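Local coordinates for protein actibind (Aspergillus niger, PDB 3D3Z) that cleaves RNA without strict base specificity, probably with a preference for adenylic acid, as a secreted fungal ribonuclease of the T2 family, at residues I75-I78 / L79-Q82; D102-E105 / S106-H110; E109-W112 / N113-T117; E134-G137 / D138-Q142. All blocks are in the same frame, centred on the assembly; numbering follows the deposited sequence.

In the fold
All four contacts are local, each on or at the end of one helix, and together they describe three helices packed on one another in a T2 ribonuclease. Contacts 2 and 3 are successive parts of helix 104-116, their centres about 10 Å apart, and both touch the uridine-like ligand and the phosphate; contact 3 holds Glu-111 and His-115, two predicted active-site residues. Contact 4, its centre about 11 Å from that of contact 3, packs behind them through Phe-139. Contact 1 is the outer layer, covered by sugars of neighbouring glycans, its centre about 10 Å from that of contact 4 and 13 Å from that of contact 2. Its Ile-75 touches all three other contacts, although its side chain is about 12 Å from the ligand.

Contact 1. Residues I75-I78 / L79-Q82; sequences ITSI and LEAQ. With NAG (2-acetamido-2-deoxy-beta-D-glucopyranose), chain B; NAG (2-acetamido-2-deoxy-beta-D-glucopyranose), chain C.
Ser-77 and Ala-81, successive steps on the outer side of helix 75-81, together meet a sugar methyl: C8 of an N-acetylglucosamine belonging to one of the protein's own glycans sits 3.3 Å from Ser-77 O and 3.6 Å from Ala-81 CB. Alanine suits this place, because its short CB lets the acetyl group come down onto the helix. The same carbonyl receives Ala-81 N in a regular α-helical bond.

Two further pairs lie side by side along the helix. On the polar edge, Thr-76 turns its methyl CG2 to Glu-80 OE2 (3.7 Å), while its hydroxyl, beside the backbone N (chi1 -66°), is hydrogen-bonded to Glu-105. The carboxylate of Glu-80 is also linked to Ser-77 OG through one water, which donates to OE1. On the buried edge, Ile-75 CG2 and Leu-79 CD1 are 4.1 Å apart, branched apolar groups facing helices 104-116, 134-147 and 85-94.

At the C-terminal end Gln-82 leaves helical geometry, and its N makes weak bonds to Ile-78 O and Leu-79 O. Its extended side chain runs alongside that of Ile-78: OE1 accepts from Arg-84 NE, and NE2, which donates to Gln-133 O, passes 3.3 Å from Ile-78 CG2.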
loop_
_atom_site.group_PDB
_atom_site.type_symbol
_atom_site.label_atom_id
_atom_site.label_comp_id
_atom_site.label_asym_id
_atom_site.label_seq_id
_atom_site.Cartn_x
_atom_site.Cartn_y
_atom_site.Cartn_z
ATOM N N ILE A 75 12.843 -12.138 -4.433
ATOM C CA ILE A 75 11.482 -12.207 -3.891
ATOM C C ILE A 75 10.637 -13.298 -4.470
ATOM O O ILE A 75 9.926 -13.999 -3.726
ATOM C CB ILE A 75 10.741 -10.797 -4.041
ATOM C CG1 ILE A 75 11.472 -9.669 -3.291
ATOM C CG2 ILE A 75 9.268 -10.913 -3.647
ATOM C CD1 ILE A 75 11.739 -9.853 -1.762
ATOM N N THR A 76 10.675 -13.453 -5.800
ATOM C CA THR A 76 9.874 -14.448 -6.483
ATOM C C THR A 76 10.229 -15.880 -5.958
ATOM O O THR A 76 9.391 -16.718 -5.684
ATOM C CB THR A 76 10.135 -14.340 -7.999
ATOM O OG1 THR A 76 9.639 -13.070 -8.435
ATOM C CG2 THR A 76 9.419 -15.470 -8.788
ATOM N N SER A 77 11.516 -16.148 -5.855
ATOM C CA SER A 77 11.974 -17.401 -5.261
ATOM C C SER A 77 11.586 -17.599 -3.798
ATOM O O SER A 77 11.266 -18.725 -3.405
ATOM C CB SER A 77 13.483 -17.465 -5.345
ATOM O OG SER A 77 13.837 -17.498 -6.721
ATOM N N ILE A 78 11.576 -16.521 -3.016
ATOM C CA ILE A 78 11.190 -16.612 -1.607
ATOM C C ILE A 78 9.719 -17.011 -1.532
ATOM O O ILE A 78 9.345 -17.940 -0.799
ATOM C CB ILE A 78 11.452 -15.317 -0.870
ATOM C CG1 ILE A 78 12.959 -15.098 -0.658
ATOM C CG2 ILE A 78 10.742 -15.339 0.419
ATOM C CD1 ILE A 78 13.359 -13.751 -0.257
ATOM N N LEU A 79 8.889 -16.368 -2.353
ATOM C CA LEU A 79 7.463 -16.679 -2.359
ATOM C C LEU A 79 7.192 -18.106 -2.835
ATOM O O LEU A 79 6.341 -18.796 -2.267
ATOM C CB LEU A 79 6.642 -15.697 -3.235
ATOM C CG LEU A 79 6.647 -14.219 -2.710
ATOM C CD1 LEU A 79 5.867 -13.241 -3.669
ATOM C CD2 LEU A 79 6.158 -14.017 -1.286
ATOM N N GLU A 80 7.889 -18.530 -3.880
ATOM C CA GLU A 80 7.749 -19.897 -4.378
ATOM C C GLU A 80 8.149 -20.942 -3.350
ATOM O O GLU A 80 7.428 -21.880 -3.130
ATOM C CB GLU A 80 8.577 -20.090 -5.621
ATOM C CG GLU A 80 7.945 -19.383 -6.849
ATOM C CD GLU A 80 8.880 -19.187 -8.027
ATOM O OE1 GLU A 80 10.140 -19.188 -7.854
ATOM O OE2 GLU A 80 8.340 -18.984 -9.146
ATOM N N ALA A 81 9.292 -20.742 -2.712
ATOM C CA ALA A 81 9.759 -21.621 -1.639
ATOM C C ALA A 81 8.776 -21.735 -0.474
ATOM O O ALA A 81 8.679 -22.778 0.157
ATOM C CB ALA A 81 11.121 -21.176 -1.180
ATOM N N GLN A 82 7.969 -20.703 -0.237
ATOM C CA GLN A 82 7.002 -20.698 0.835
ATOM C C GLN A 82 5.646 -21.166 0.373
ATOM O O GLN A 82 4.689 -21.102 1.139
ATOM C CB GLN A 82 6.930 -19.312 1.484
ATOM C CG GLN A 82 8.239 -18.896 2.084
ATOM C CD GLN A 82 8.295 -17.467 2.603
ATOM O OE1 GLN A 82 7.294 -16.764 2.670
ATOM N NE2 GLN A 82 9.493 -17.020 2.945
HETATM C C1 NAG B . 16.988 -15.679 -1.249
HETATM C C2 NAG B . 17.082 -17.176 -0.864
HETATM C C3 NAG B . 17.606 -17.297 0.561
HETATM C C4 NAG B . 18.855 -16.481 0.752
HETATM C C5 NAG B . 18.598 -15.024 0.332
HETATM C C6 NAG B . 19.795 -14.099 0.546
HETATM C C7 NAG B . 15.405 -18.619 -1.920
HETATM C C8 NAG B . 14.094 -19.352 -1.856
HETATM N N2 NAG B . 15.790 -17.832 -0.909
HETATM O O3 NAG B . 17.802 -18.661 0.897
HETATM O O4 NAG B . 19.149 -16.603 2.125
HETATM O O5 NAG B . 18.207 -15.017 -1.033
HETATM O O6 NAG B . 20.925 -14.623 -0.112
HETATM O O7 NAG B . 16.088 -18.750 -2.932
HETATM C C1 NAG C . 6.390 -25.514 1.112
HETATM C C2 NAG C . 6.727 -25.477 2.608
HETATM C C3 NAG C . 7.919 -26.379 2.939
HETATM C C4 NAG C . 7.826 -27.752 2.240
HETATM C C5 NAG C . 7.362 -27.624 0.786
HETATM C C6 NAG C . 7.070 -28.982 0.158
HETATM C C7 NAG C . 5.949 -23.433 3.686
HETATM C C8 NAG C . 6.320 -22.176 4.412
HETATM N N2 NAG C . 6.913 -24.107 3.069
HETATM O O3 NAG C . 7.968 -26.531 4.344
HETATM O O4 NAG C . 9.078 -28.420 2.244
HETATM O O5 NAG C . 6.174 -26.876 0.764
HETATM O O6 NAG C . 5.897 -29.508 0.751
HETATM O O7 NAG C . 4.781 -23.765 3.639
HETATM O O HOH W 1 12.288 -18.701 -9.167
#

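Contact 2. Residues D102-E105 / S106-H110; sequences DEDE and SFWEH. With D3Z (1-(5-deoxy-beta-L-xylofuranosyl)pyrimidine-2,4(1H,3H)-dione), chain E; PO4 (phosphate ion), chain D.
Asp-104 and Trp-108 make the tight side of the N-terminal part of helix 104-116. Asp-104 sets its CB squarely over the six-membered ring of Trp-108, a CH-pi contact 3.6 Å from the centroid and 17° off the normal. The backbone adds to the cover, with Asp-104 O 3.2 Å above the indole while it accepts Trp-108 N. Both polar ends in this buried pair are satisfied by the loop after helix 85-94: Asp-104 OD1 takes the N-H of Asp-97, and Trp-108 NE1 gives its proton to Trp-95 O. A flat, wide indole suits a place between helices 75-81 and 85-94, both of which it touches while still bonding through NE1.

The outer side is looser. Ser-106 is exposed and modelled in two conformers, and a water accepts from its N while donating to Asp-102 O, linking the two residues.

Toward the ligand, the buried Phe-107 sets its ring centre beneath the pyrimidine, whose N3 lies 3.7 Å above the ring plane. Beyond it, His-110 brings CD2 to within 3.1 Å of the ligand's O3'.

On another flank two acids converge. Glu-105 bends at chi2 (54°), and this carries its carboxylate across to Glu-109, where the two OE2 atoms stand 2.5 Å apart with carboxylate planes 59° apart. Glu-105 also receives Thr-76 OG1 at OE1 and Ile-75 N at OE2. Oxygens this close would repel if both groups were ionised, which implies that one acid is probably protonated.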
loop_
_atom_site.group_PDB
_atom_site.type_symbol
_atom_site.label_atom_id
_atom_site.label_comp_id
_atom_site.label_asym_id
_atom_site.label_seq_id
_atom_site.Cartn_x
_atom_site.Cartn_y
_atom_site.Cartn_z
ATOM N N ASP A 102 8.601 -8.898 -16.590
ATOM C CA ASP A 102 10.021 -9.154 -16.300
ATOM C C ASP A 102 10.678 -8.169 -15.334
ATOM O O ASP A 102 11.744 -8.457 -14.780
ATOM C CB ASP A 102 10.823 -9.259 -17.608
ATOM C CG ASP A 102 10.428 -10.475 -18.463
ATOM O OD1 ASP A 102 9.631 -11.355 -18.023
ATOM O OD2 ASP A 102 10.947 -10.547 -19.604
ATOM N N GLU A 103 10.036 -7.008 -15.118
ATOM C CA GLU A 103 10.498 -6.024 -14.149
ATOM C C GLU A 103 9.764 -6.152 -12.793
ATOM O O GLU A 103 10.138 -5.484 -11.848
ATOM C CB GLU A 103 10.315 -4.609 -14.741
ATOM C CG GLU A 103 11.252 -4.237 -15.889
ATOM C CD GLU A 103 10.972 -5.005 -17.187
ATOM O OE1 GLU A 103 9.850 -4.941 -17.757
ATOM O OE2 GLU A 103 11.889 -5.722 -17.641
ATOM N N ASP A 104 8.738 -6.997 -12.710
ATOM C CA ASP A 104 8.053 -7.234 -11.415
ATOM C C ASP A 104 9.048 -7.507 -10.268
ATOM O O ASP A 104 8.955 -6.885 -9.214
ATOM C CB ASP A 104 7.060 -8.388 -11.448
ATOM C CG ASP A 104 5.871 -8.114 -12.306
ATOM O OD1 ASP A 104 5.722 -6.934 -12.760
ATOM O OD2 ASP A 104 5.081 -9.078 -12.555
ATOM N N GLU A 105 10.006 -8.410 -10.490
ATOM C CA GLU A 105 10.946 -8.840 -9.477
ATOM C C GLU A 105 11.693 -7.671 -8.873
ATOM O O GLU A 105 11.736 -7.524 -7.627
ATOM C CB GLU A 105 11.937 -9.849 -10.070
ATOM C CG GLU A 105 13.085 -10.283 -9.142
ATOM C CD GLU A 105 12.658 -10.826 -7.760
ATOM O OE1 GLU A 105 11.622 -11.502 -7.642
ATOM O OE2 GLU A 105 13.381 -10.568 -6.755
ATOM N N SER A 106 12.224 -6.797 -9.746
ATOM C CA SER A 106 12.984 -5.613 -9.297
ATOM C C SER A 106 12.100 -4.689 -8.475
ATOM O O SER A 106 12.539 -4.155 -7.475
ATOM C CB SER A 106 13.662 -4.811 -10.444
ATOM O OG SER A 106 12.851 -4.738 -11.618
ATOM N N PHE A 107 10.852 -4.537 -8.889
ATOM C CA PHE A 107 9.883 -3.650 -8.215
ATOM C C PHE A 107 9.565 -4.191 -6.819
ATOM O O PHE A 107 9.550 -3.438 -5.820
ATOM C CB PHE A 107 8.595 -3.568 -9.070
ATOM C CG PHE A 107 7.529 -2.610 -8.560
ATOM C CD1 PHE A 107 7.806 -1.534 -7.792
ATOM C CD2 PHE A 107 6.225 -2.808 -8.921
ATOM C CE1 PHE A 107 6.790 -0.673 -7.344
ATOM C CE2 PHE A 107 5.201 -1.951 -8.511
ATOM C CZ PHE A 107 5.475 -0.921 -7.708
ATOM N N TRP A 108 9.273 -5.489 -6.743
ATOM C CA TRP A 108 8.988 -6.140 -5.440
ATOM C C TRP A 108 10.191 -6.112 -4.486
ATOM O O TRP A 108 10.078 -5.812 -3.285
ATOM C CB TRP A 108 8.455 -7.552 -5.668
ATOM C CG TRP A 108 7.279 -7.633 -6.535
ATOM C CD1 TRP A 108 6.283 -6.676 -6.685
ATOM C CD2 TRP A 108 6.863 -8.760 -7.320
ATOM N NE1 TRP A 108 5.316 -7.137 -7.559
ATOM C CE2 TRP A 108 5.635 -8.413 -7.939
ATOM C CE3 TRP A 108 7.405 -10.039 -7.551
ATOM C CZ2 TRP A 108 4.986 -9.252 -8.787
ATOM C CZ3 TRP A 108 6.740 -10.894 -8.419
ATOM C CH2 TRP A 108 5.532 -10.503 -9.008
ATOM N N GLU A 109 11.378 -6.386 -5.049
ATOM C CA GLU A 109 12.633 -6.153 -4.297
ATOM C C GLU A 109 12.661 -4.760 -3.738
ATOM O O GLU A 109 12.937 -4.532 -2.547
ATOM C CB GLU A 109 13.855 -6.359 -5.182
ATOM C CG GLU A 109 14.142 -7.816 -5.537
ATOM C CD GLU A 109 15.189 -7.944 -6.635
ATOM O OE1 GLU A 109 15.885 -6.944 -6.837
ATOM O OE2 GLU A 109 15.285 -9.019 -7.287
ATOM N N HIS A 110 12.431 -3.782 -4.601
ATOM C CA HIS A 110 12.453 -2.363 -4.170
ATOM C C HIS A 110 11.523 -2.077 -3.003
ATOM O O HIS A 110 11.906 -1.477 -1.987
ATOM C CB HIS A 110 12.153 -1.431 -5.360
ATOM C CG HIS A 110 12.037 0.012 -4.976
ATOM N ND1 HIS A 110 13.130 0.780 -4.649
ATOM C CD2 HIS A 110 10.955 0.816 -4.836
ATOM C CE1 HIS A 110 12.732 1.987 -4.297
ATOM N NE2 HIS A 110 11.418 2.050 -4.434
HETATM N N1 D3Z E . 7.298 2.067 -10.785
HETATM C C2 D3Z E . 7.510 0.716 -11.122
HETATM N N3 D3Z E . 6.473 -0.047 -11.455
HETATM C C4 D3Z E . 5.226 0.425 -11.469
HETATM C C5 D3Z E . 5.013 1.738 -11.140
HETATM C C6 D3Z E . 6.072 2.566 -10.794
HETATM O O2 D3Z E . 8.654 0.216 -11.121
HETATM O O4 D3Z E . 4.243 -0.276 -11.788
HETATM C "C1'" D3Z E . 8.399 2.916 -10.407
HETATM C "C2'" D3Z E . 9.471 1.984 -9.880
HETATM O "O2'" D3Z E . 10.591 1.967 -10.783
HETATM C "C3'" D3Z E . 9.782 2.461 -8.472
HETATM C "C4'" D3Z E . 8.914 3.680 -8.217
HETATM O "O3'" D3Z E . 9.464 1.458 -7.522
HETATM O "O4'" D3Z E . 8.010 3.792 -9.334
HETATM C "C5'" D3Z E . 8.187 3.520 -6.887
HETATM P P PO4 D . 8.553 4.197 -3.350
HETATM O O1 PO4 D . 9.093 4.874 -2.081
HETATM O O2 PO4 D . 7.576 5.169 -3.949
HETATM O O3 PO4 D . 7.952 2.856 -2.989
HETATM O O4 PO4 D . 9.806 3.962 -4.152
HETATM O O HOH W 2 12.946 -7.733 -12.592
#

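Contact 3. Residues E109-W112 / N113-T117; sequences EHEW and NKHGT. With D3Z (1-(5-deoxy-beta-L-xylofuranosyl)pyrimidine-2,4(1H,3H)-dione), chain E; PO4 (phosphate ion), chain D.
His-110 and Lys-114 both start with CG trans to the backbone N (chi1 175° and -179°) and, being one turn apart, their side chains leave in the same direction; the extended lysine runs alongside the imidazole, with CD 3.5 Å from His-110 CE1. Their ends converge on the phosphate: His-110 NE2 donates to O4 at 2.5 Å and Lys-114 NZ to O1 at 2.9 Å. His-115 NE2 gives a nearly straight bond to the same O1 (2.7 Å, 169°). The ion probably comes from the crystallisation liquor, but two imidazoles and an ammonium are consistent with a place for the phosphate of RNA.

This is the second conserved active-site segment of the RNase T2 family, holding two of the predicted catalytic residues, Glu-111 and His-115, with His-51 close to Glu-111. They lie side by side, Glu-111 OE1 3.5 Å from His-115 CD2; the acid is held by Trp-54 NE1, and the Trp-54 ring stacks on His-115.

The helix then widens into a π-type turn. Glu-111 O accepts from both His-115 N and Gly-116 N, and Thr-117 N reaches back to Trp-112 O. Gly-116, lacking a side chain, lets its CA lie 3.5 Å from Trp-112 CZ3 over one indole face, while Thr-117 CG2 rests further along that ring. The indole edge of Trp-112 meets Asn-113 OD1 through CD1 (3.1 Å), an oxygen that accepts from Tyr-72 N.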
loop_
_atom_site.group_PDB
_atom_site.type_symbol
_atom_site.label_atom_id
_atom_site.label_comp_id
_atom_site.label_asym_id
_atom_site.label_seq_id
_atom_site.Cartn_x
_atom_site.Cartn_y
_atom_site.Cartn_z
ATOM N N GLU A 109 11.378 -6.386 -5.049
ATOM C CA GLU A 109 12.633 -6.153 -4.297
ATOM C C GLU A 109 12.661 -4.760 -3.738
ATOM O O GLU A 109 12.937 -4.532 -2.547
ATOM C CB GLU A 109 13.855 -6.359 -5.182
ATOM C CG GLU A 109 14.142 -7.816 -5.537
ATOM C CD GLU A 109 15.189 -7.944 -6.635
ATOM O OE1 GLU A 109 15.885 -6.944 -6.837
ATOM O OE2 GLU A 109 15.285 -9.019 -7.287
ATOM N N HIS A 110 12.431 -3.782 -4.601
ATOM C CA HIS A 110 12.453 -2.363 -4.170
ATOM C C HIS A 110 11.523 -2.077 -3.003
ATOM O O HIS A 110 11.906 -1.477 -1.987
ATOM C CB HIS A 110 12.153 -1.431 -5.360
ATOM C CG HIS A 110 12.037 0.012 -4.976
ATOM N ND1 HIS A 110 13.130 0.780 -4.649
ATOM C CD2 HIS A 110 10.955 0.816 -4.836
ATOM C CE1 HIS A 110 12.732 1.987 -4.297
ATOM N NE2 HIS A 110 11.418 2.050 -4.434
ATOM N N GLU A 111 10.271 -2.506 -3.129
ATOM C CA GLU A 111 9.332 -2.257 -2.068
ATOM C C GLU A 111 9.698 -2.916 -0.722
ATOM O O GLU A 111 9.646 -2.257 0.320
ATOM C CB GLU A 111 7.933 -2.631 -2.494
ATOM C CG GLU A 111 7.391 -1.633 -3.601
ATOM C CD GLU A 111 7.370 -0.168 -3.177
ATOM O OE1 GLU A 111 6.936 0.067 -2.037
ATOM O OE2 GLU A 111 7.765 0.730 -3.976
ATOM N N TRP A 112 10.064 -4.184 -0.755
ATOM C CA TRP A 112 10.481 -4.919 0.469
ATOM C C TRP A 112 11.730 -4.224 1.050
ATOM O O TRP A 112 11.785 -3.865 2.247
ATOM C CB TRP A 112 10.754 -6.464 0.181
ATOM C CG TRP A 112 11.470 -6.980 1.360
ATOM C CD1 TRP A 112 12.810 -7.215 1.483
ATOM C CD2 TRP A 112 10.920 -7.118 2.677
ATOM N NE1 TRP A 112 13.112 -7.568 2.778
ATOM C CE2 TRP A 112 11.972 -7.463 3.545
ATOM C CE3 TRP A 112 9.630 -6.975 3.201
ATOM C CZ2 TRP A 112 11.774 -7.684 4.909
ATOM C CZ3 TRP A 112 9.448 -7.149 4.562
ATOM C CH2 TRP A 112 10.511 -7.508 5.392
ATOM N N ASN A 113 12.771 -4.112 0.225
ATOM C CA ASN A 113 14.058 -3.545 0.693
ATOM C C ASN A 113 13.956 -2.157 1.231
ATOM O O ASN A 113 14.553 -1.844 2.249
ATOM C CB ASN A 113 15.149 -3.603 -0.400
ATOM C CG ASN A 113 15.452 -5.024 -0.831
ATOM O OD1 ASN A 113 15.141 -5.990 -0.104
ATOM N ND2 ASN A 113 16.032 -5.177 -2.027
ATOM N N LYS A 114 13.252 -1.291 0.532
ATOM C CA LYS A 114 13.126 0.116 0.946
ATOM C C LYS A 114 12.213 0.301 2.127
ATOM O O LYS A 114 12.525 1.028 3.073
ATOM C CB LYS A 114 12.565 0.968 -0.224
ATOM C CG LYS A 114 12.429 2.455 0.104
ATOM C CD LYS A 114 12.283 3.342 -1.146
ATOM C CE LYS A 114 12.341 4.830 -0.756
ATOM N NZ LYS A 114 11.894 5.712 -1.860
ATOM N N HIS A 115 11.039 -0.298 2.046
ATOM C CA HIS A 115 9.971 -0.048 3.007
ATOM C C HIS A 115 9.602 -1.203 3.989
ATOM O O HIS A 115 9.383 -0.950 5.172
ATOM C CB HIS A 115 8.701 0.337 2.245
ATOM C CG HIS A 115 8.776 1.675 1.557
ATOM N ND1 HIS A 115 8.924 2.873 2.249
ATOM C CD2 HIS A 115 8.689 2.006 0.246
ATOM C CE1 HIS A 115 8.912 3.875 1.380
ATOM N NE2 HIS A 115 8.796 3.372 0.156
ATOM N N GLY A 116 9.486 -2.430 3.495
ATOM C CA GLY A 116 9.198 -3.617 4.352
ATOM C C GLY A 116 10.204 -3.736 5.506
ATOM O O GLY A 116 9.818 -4.056 6.632
ATOM N N THR A 117 11.485 -3.443 5.229
ATOM C CA THR A 117 12.564 -3.563 6.219
ATOM C C THR A 117 12.464 -2.523 7.311
ATOM O O THR A 117 13.135 -2.677 8.358
ATOM C CB THR A 117 14.033 -3.484 5.616
ATOM O OG1 THR A 117 14.235 -2.214 5.030
ATOM C CG2 THR A 117 14.297 -4.554 4.593
HETATM N N1 D3Z E . 7.298 2.067 -10.785
HETATM C C2 D3Z E . 7.510 0.716 -11.122
HETATM N N3 D3Z E . 6.473 -0.047 -11.455
HETATM C C4 D3Z E . 5.226 0.425 -11.469
HETATM C C5 D3Z E . 5.013 1.738 -11.140
HETATM C C6 D3Z E . 6.072 2.566 -10.794
HETATM O O2 D3Z E . 8.654 0.216 -11.121
HETATM O O4 D3Z E . 4.243 -0.276 -11.788
HETATM C "C1'" D3Z E . 8.399 2.916 -10.407
HETATM C "C2'" D3Z E . 9.471 1.984 -9.880
HETATM O "O2'" D3Z E . 10.591 1.967 -10.783
HETATM C "C3'" D3Z E . 9.782 2.461 -8.472
HETATM C "C4'" D3Z E . 8.914 3.680 -8.217
HETATM O "O3'" D3Z E . 9.464 1.458 -7.522
HETATM O "O4'" D3Z E . 8.010 3.792 -9.334
HETATM C "C5'" D3Z E . 8.187 3.520 -6.887
HETATM P P PO4 D . 8.553 4.197 -3.350
HETATM O O1 PO4 D . 9.093 4.874 -2.081
HETATM O O2 PO4 D . 7.576 5.169 -3.949
HETATM O O3 PO4 D . 7.952 2.856 -2.989
HETATM O O4 PO4 D . 9.806 3.962 -4.152
#

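Contact 4. Residues E134-G137 / D138-Q142; sequences EEVG and DFFQQ
Val-136 and Phe-140, one turn apart on the α-helix 134-147, lie side by side on its inner face, while Glu-134 and Asp-138 pair on another flank.

Backbone bonds come first. Asp-138 N, Phe-139 N, Phe-140 N and Gln-141 N each reach the carbonyl four residues back.

Glu-134 and Asp-138 meet through water. Their carboxylates, planes 65° apart, keep OE2 and OD2 at 4.1 Å, and one water donates to Glu-134 OE2 (2.6 Å) and Asp-138 OD1 (2.7 Å). Asp-138 is further met by Arg-84 in a salt bridge and by Tyr-127 OH, which probably eases its negative charge. An acid fits at Asp-138 because basic and hydroxyl partners meet it there.

Apolar packing fills the inner face. Phe-139 holds CD2 3.8 Å above the centre of the Phe-140 ring, and its ring also meets Trp-112 edge-to-face. Gly-137 has a bare CA, against which come Leu-79 CD2 of helix 75-81 and, just beyond that helix, the polar Gln-82 OE1. Valine is compact enough to sit beside Phe-140, with CG1 3.9 Å from CE2 near the plane of that ring. Rotated by chi1 of -76° to place CG beside its own N, Phe-140 brings the ring edge over the preceding turn, where CD2 stops 3.1 Å from Val-136 O.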
loop_
_atom_site.group_PDB
_atom_site.type_symbol
_atom_site.label_atom_id
_atom_site.label_comp_id
_atom_site.label_asym_id
_atom_site.label_seq_id
_atom_site.Cartn_x
_atom_site.Cartn_y
_atom_site.Cartn_z
ATOM N N GLU A 134 10.434 -15.694 6.465
ATOM C CA GLU A 134 8.999 -15.852 6.674
ATOM C C GLU A 134 8.324 -14.483 6.603
ATOM O O GLU A 134 7.233 -14.363 6.023
ATOM C CB GLU A 134 8.623 -16.493 8.028
ATOM C CG GLU A 134 7.158 -16.670 8.219
ATOM C CD GLU A 134 6.818 -17.466 9.485
ATOM O OE1 GLU A 134 7.766 -17.808 10.262
ATOM O OE2 GLU A 134 5.602 -17.685 9.668
ATOM N N GLU A 135 8.960 -13.483 7.211
ATOM C CA GLU A 135 8.374 -12.128 7.263
ATOM C C GLU A 135 8.258 -11.398 5.907
ATOM O O GLU A 135 7.423 -10.493 5.760
ATOM C CB GLU A 135 9.075 -11.254 8.305
ATOM C CG GLU A 135 10.377 -10.478 7.921
ATOM C CD GLU A 135 11.580 -11.336 7.682
ATOM O OE1 GLU A 135 11.429 -12.598 7.650
ATOM O OE2 GLU A 135 12.710 -10.766 7.564
ATOM N N VAL A 136 9.098 -11.800 4.949
ATOM C CA VAL A 136 9.054 -11.293 3.578
ATOM C C VAL A 136 7.748 -11.733 2.933
ATOM O O VAL A 136 7.015 -10.920 2.447
ATOM C CB VAL A 136 10.301 -11.709 2.780
ATOM C CG1 VAL A 136 10.248 -11.191 1.300
ATOM C CG2 VAL A 136 11.493 -11.159 3.453
ATOM N N GLY A 137 7.443 -13.023 2.969
ATOM C CA GLY A 137 6.193 -13.497 2.400
ATOM C C GLY A 137 4.957 -12.955 3.100
ATOM O O GLY A 137 3.943 -12.641 2.432
ATOM N N ASP A 138 5.014 -12.883 4.434
ATOM C CA ASP A 138 3.896 -12.367 5.203
ATOM C C ASP A 138 3.594 -10.890 4.831
ATOM O O ASP A 138 2.416 -10.471 4.833
ATOM C CB ASP A 138 4.145 -12.445 6.702
ATOM C CG ASP A 138 3.981 -13.870 7.280
ATOM O OD1 ASP A 138 3.521 -14.817 6.589
ATOM O OD2 ASP A 138 4.309 -13.955 8.470
ATOM N N PHE A 139 4.653 -10.115 4.600
ATOM C CA PHE A 139 4.565 -8.710 4.197
ATOM C C PHE A 139 3.788 -8.595 2.870
ATOM O O PHE A 139 2.737 -7.940 2.813
ATOM C CB PHE A 139 5.951 -8.064 4.136
ATOM C CG PHE A 139 5.976 -6.755 3.317
ATOM C CD1 PHE A 139 5.688 -5.531 3.915
ATOM C CD2 PHE A 139 6.235 -6.773 1.975
ATOM C CE1 PHE A 139 5.697 -4.368 3.173
ATOM C CE2 PHE A 139 6.282 -5.596 1.221
ATOM C CZ PHE A 139 6.006 -4.396 1.848
ATOM N N PHE A 140 4.189 -9.340 1.859
ATOM C CA PHE A 140 3.515 -9.330 0.561
ATOM C C PHE A 140 2.078 -9.731 0.684
ATOM O O PHE A 140 1.213 -8.995 0.231
ATOM C CB PHE A 140 4.275 -10.158 -0.440
ATOM C CG PHE A 140 5.496 -9.447 -0.924
ATOM C CD1 PHE A 140 5.375 -8.427 -1.872
ATOM C CD2 PHE A 140 6.746 -9.696 -0.401
ATOM C CE1 PHE A 140 6.437 -7.692 -2.287
ATOM C CE2 PHE A 140 7.830 -8.963 -0.826
ATOM C CZ PHE A 140 7.672 -7.954 -1.793
ATOM N N GLN A 141 1.818 -10.794 1.445
ATOM C CA GLN A 141 0.434 -11.163 1.811
ATOM C C GLN A 141 -0.366 -10.036 2.498
ATOM O O GLN A 141 -1.493 -9.783 2.110
ATOM C CB GLN A 141 0.372 -12.468 2.650
ATOM C CG GLN A 141 -1.074 -13.002 2.760
ATOM C CD GLN A 141 -1.694 -13.401 1.439
ATOM O OE1 GLN A 141 -1.234 -14.338 0.791
ATOM N NE2 GLN A 141 -2.821 -12.788 1.095
ATOM N N GLN A 142 0.227 -9.363 3.467
ATOM C CA GLN A 142 -0.436 -8.283 4.238
ATOM C C GLN A 142 -0.803 -7.104 3.300
ATOM O O GLN A 142 -1.892 -6.594 3.339
ATOM C CB GLN A 142 0.514 -7.812 5.336
ATOM C CG GLN A 142 -0.054 -6.765 6.287
ATOM C CD GLN A 142 -1.303 -7.184 7.001
ATOM O OE1 GLN A 142 -1.383 -8.293 7.517
ATOM N NE2 GLN A 142 -2.276 -6.304 7.048
HETATM O O HOH W 3 3.773 -17.208 7.812
#